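Side-chain contact in Lmo0794 protein (Listeria monocytogenes, PDB 3EW7), which is of unknown function but probably binds NAD or NADP through a Rossmann-type domain: residues Thr9-Ser14 / Ile185-Tyr190. The protein carries 3 engineered substitutions. Numbering follows the deposited sequence.
Sequences TGRAGS and ISMEDY
Met187, modelled as selenomethionine, reaches across to Arg11 and Ala12 in an apolar contact between the N-terminal ends of two helices of a Rossmann fold. One helix, 11-22, follows the glycine-rich loop after strand 2-6, with Gly10 as its N-cap; the other, 187-199, starts after Ser186 and leads toward strand 207-209. Gly10 and Gly13 are the second and third glycines of a GxxGxxG motif, as in dinucleotide-binding relatives, so the contact probably lies beside the dinucleotide site.

The example illustrates how a selenomethionine side chain can lie across the junction of two helix starts that come close at a small residue: Ala12 CA and Met187 CA are 6.4 Å from each other. With CG anti to the backbone N (chi1 -169°), Met187 leaves its helix toward segment 9-14, and bends at chi2 and chi3 then fold its end against the neighbour. Its SE settles on the first turn of helix 11-22, 3.7 Å from Ala12 CB, while CG approaches Arg11 CG at 3.8 Å. The two longer side chains cross obliquely, Arg11 turning at chi2 (104°) to bring its guanidinium over the methionine. Phe159 touches both side chains and places the contact next to the loop after strand 150-154.

The start of helix 187-199 carries weak capping interactions. Ser186 and Asp189 form a capping box, in which Ser186 N gives a weak bond to Asp189 OD2 at 3.4 Å; a separate capping bond from Glu188 N to Ser186 OG is weak and doubtful. Glu188 has a long, weak ion pair with Arg15; its OE1 is 5.6 Å from Arg11 NH2, an approach of opposite charges that may add a mild attraction. Met187 CE lies over one face of the guanidinium, nearer its edge than its middle, 3.6 Å from Arg11 NH1.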
ATOM      1  N   THR A   9      -1.782   0.821 -10.020  1.00 54.36           N
ATOM      2  CA  THR A   9      -2.636   0.630 -11.187  1.00 55.24           C
ATOM      3  C   THR A   9      -4.021   0.132 -10.793  1.00 56.12           C
ATOM      4  O   THR A   9      -5.012   0.457 -11.441  1.00 57.27           O
ATOM      5  CB  THR A   9      -1.991  -0.367 -12.163  1.00 56.72           C
ATOM      6  OG1 THR A   9      -1.110   0.343 -13.041  1.00 58.59           O
ATOM      7  CG2 THR A   9      -3.053  -1.115 -12.967  1.00 56.27           C
ATOM      8  N   GLY A  10      -4.079  -0.654  -9.723  1.00 56.80           N
ATOM      9  CA  GLY A  10      -5.341  -1.190  -9.249  1.00 57.35           C
ATOM     10  C   GLY A  10      -6.268  -0.132  -8.684  1.00 57.90           C
ATOM     11  O   GLY A  10      -5.879   1.016  -8.472  1.00 56.33           O
ATOM     12  N   ARG A  11      -7.507  -0.536  -8.429  1.00 59.68           N
ATOM     13  CA  ARG A  11      -8.540   0.349  -7.907  1.00 60.77           C
ATOM     14  C   ARG A  11      -8.077   1.223  -6.753  1.00 59.97           C
ATOM     15  O   ARG A  11      -8.057   2.442  -6.859  1.00 61.09           O
ATOM     16  CB  ARG A  11      -9.752  -0.470  -7.452  1.00 63.26           C
ATOM     17  CG  ARG A  11     -10.914   0.350  -6.893  1.00 67.59           C
ATOM     18  CD  ARG A  11     -12.057   0.464  -7.899  1.00 72.83           C
ATOM     19  NE  ARG A  11     -13.249   1.115  -7.344  1.00 76.20           N
ATOM     20  CZ  ARG A  11     -14.109   0.535  -6.503  1.00 78.63           C
ATOM     21  NH1 ARG A  11     -13.920  -0.721  -6.103  1.00 78.80           N
ATOM     22  NH2 ARG A  11     -15.161   1.215  -6.064  1.00 78.34           N
ATOM     23  N   ALA A  12      -7.707   0.575  -5.653  1.00 58.53           N
ATOM     24  CA  ALA A  12      -7.278   1.270  -4.451  1.00 56.02           C
ATOM     25  C   ALA A  12      -6.006   2.084  -4.617  1.00 55.27           C
ATOM     26  O   ALA A  12      -5.960   3.262  -4.261  1.00 56.10           O
ATOM     27  CB  ALA A  12      -7.107   0.271  -3.321  1.00 53.82           C
ATOM     28  N   GLY A  13      -4.978   1.457  -5.171  1.00 53.97           N
ATOM     29  CA  GLY A  13      -3.711   2.137  -5.334  1.00 53.81           C
ATOM     30  C   GLY A  13      -3.764   3.271  -6.316  1.00 55.53           C
ATOM     31  O   GLY A  13      -2.992   4.224  -6.230  1.00 55.03           O
ATOM     32  N   SER A  14      -4.689   3.172  -7.253  1.00 57.62           N
ATOM     33  CA  SER A  14      -4.838   4.190  -8.276  1.00 58.61           C
ATOM     34  C   SER A  14      -5.249   5.547  -7.689  1.00 58.33           C
ATOM     35  O   SER A  14      -4.713   6.601  -8.077  1.00 59.14           O
ATOM     36  CB  SER A  14      -5.868   3.719  -9.297  1.00 59.67           C
ATOM     37  OG  SER A  14      -5.617   4.300 -10.559  1.00 63.10           O
ATOM     38  N   ILE A 185     -19.159   3.155   1.395  1.00 92.83           N
ATOM     39  CA  ILE A 185     -17.898   3.803   1.023  1.00 89.97           C
ATOM     40  C   ILE A 185     -17.290   3.860  -0.395  1.00 87.70           C
ATOM     41  O   ILE A 185     -17.195   2.857  -1.107  1.00 86.80           O
ATOM     42  CB  ILE A 185     -16.821   3.296   2.026  1.00 90.21           C
ATOM     43  CG1 ILE A 185     -16.553   4.387   3.069  1.00 90.20           C
ATOM     44  CG2 ILE A 185     -15.580   2.791   1.298  1.00 88.63           C
ATOM     45  CD1 ILE A 185     -15.764   5.573   2.559  1.00 89.55           C
ATOM     46  N   SER A 186     -16.851   5.066  -0.763  1.00 84.66           N
ATOM     47  CA  SER A 186     -16.219   5.338  -2.050  1.00 82.06           C
ATOM     48  C   SER A 186     -14.717   5.081  -1.934  1.00 80.09           C
ATOM     49  O   SER A 186     -14.131   5.296  -0.880  1.00 78.88           O
ATOM     50  CB  SER A 186     -16.456   6.799  -2.445  1.00 82.66           C
ATOM     51  OG  SER A 186     -15.716   7.150  -3.600  1.00 83.91           O
HETATM   52  N   MSE A 187     -14.096   4.625  -3.016  1.00 78.72           N
HETATM   53  CA  MSE A 187     -12.666   4.348  -2.997  1.00 77.32           C
HETATM   54  C   MSE A 187     -11.876   5.629  -2.748  1.00 74.99           C
HETATM   55  O   MSE A 187     -10.865   5.623  -2.051  1.00 74.47           O
HETATM   56  CB  MSE A 187     -12.233   3.715  -4.324  1.00 80.14           C
HETATM   57  CG  MSE A 187     -10.815   3.143  -4.322  1.00 85.10           C
HETATM   58 SE   MSE A 187     -10.474   1.767  -2.966  1.00 93.75          SE
HETATM   59  CE  MSE A 187     -11.474   0.284  -3.711  1.00 90.32           C
ATOM     60  N   GLU A 188     -12.347   6.730  -3.320  1.00 73.02           N
ATOM     61  CA  GLU A 188     -11.666   8.001  -3.148  1.00 70.94           C
ATOM     62  C   GLU A 188     -11.735   8.471  -1.698  1.00 68.75           C
ATOM     63  O   GLU A 188     -10.862   9.207  -1.242  1.00 68.45           O
ATOM     64  CB  GLU A 188     -12.238   9.067  -4.103  1.00 71.10           C
ATOM     65  CG  GLU A 188     -13.612   8.754  -4.695  1.00 74.42           C
ATOM     66  CD  GLU A 188     -13.579   7.682  -5.790  1.00 74.95           C
ATOM     67  OE1 GLU A 188     -14.361   6.702  -5.707  1.00 73.78           O
ATOM     68  OE2 GLU A 188     -12.778   7.829  -6.742  1.00 75.79           O
ATOM     69  N   ASP A 189     -12.761   8.046  -0.963  1.00 66.98           N
ATOM     70  CA  ASP A 189     -12.866   8.433   0.442  1.00 65.27           C
ATOM     71  C   ASP A 189     -11.785   7.684   1.210  1.00 63.51           C
ATOM     72  O   ASP A 189     -11.157   8.234   2.116  1.00 62.38           O
ATOM     73  CB  ASP A 189     -14.233   8.072   1.033  1.00 66.37           C
ATOM     74  CG  ASP A 189     -15.367   8.903   0.458  1.00 68.13           C
ATOM     75  OD1 ASP A 189     -15.193  10.134   0.279  1.00 66.79           O
ATOM     76  OD2 ASP A 189     -16.446   8.323   0.203  1.00 70.35           O
ATOM     77  N   TYR A 190     -11.580   6.426   0.826  1.00 61.30           N
ATOM     78  CA  TYR A 190     -10.594   5.558   1.444  1.00 58.82           C
ATOM     79  C   TYR A 190      -9.208   6.142   1.206  1.00 58.08           C
ATOM     80  O   TYR A 190      -8.349   6.104   2.090  1.00 58.16           O
ATOM     81  CB  TYR A 190     -10.711   4.146   0.851  1.00 58.96           C
ATOM     82  CG  TYR A 190      -9.950   3.062   1.595  1.00 59.19           C
ATOM     83  CD1 TYR A 190     -10.038   2.947   2.985  1.00 59.56           C
ATOM     84  CD2 TYR A 190      -9.147   2.149   0.909  1.00 58.85           C
ATOM     85  CE1 TYR A 190      -9.336   1.952   3.675  1.00 58.63           C
ATOM     86  CE2 TYR A 190      -8.448   1.152   1.587  1.00 59.80           C
ATOM     87  CZ  TYR A 190      -8.545   1.061   2.969  1.00 59.38           C
ATOM     88  OH  TYR A 190      -7.839   0.092   3.639  1.00 59.46           O
TER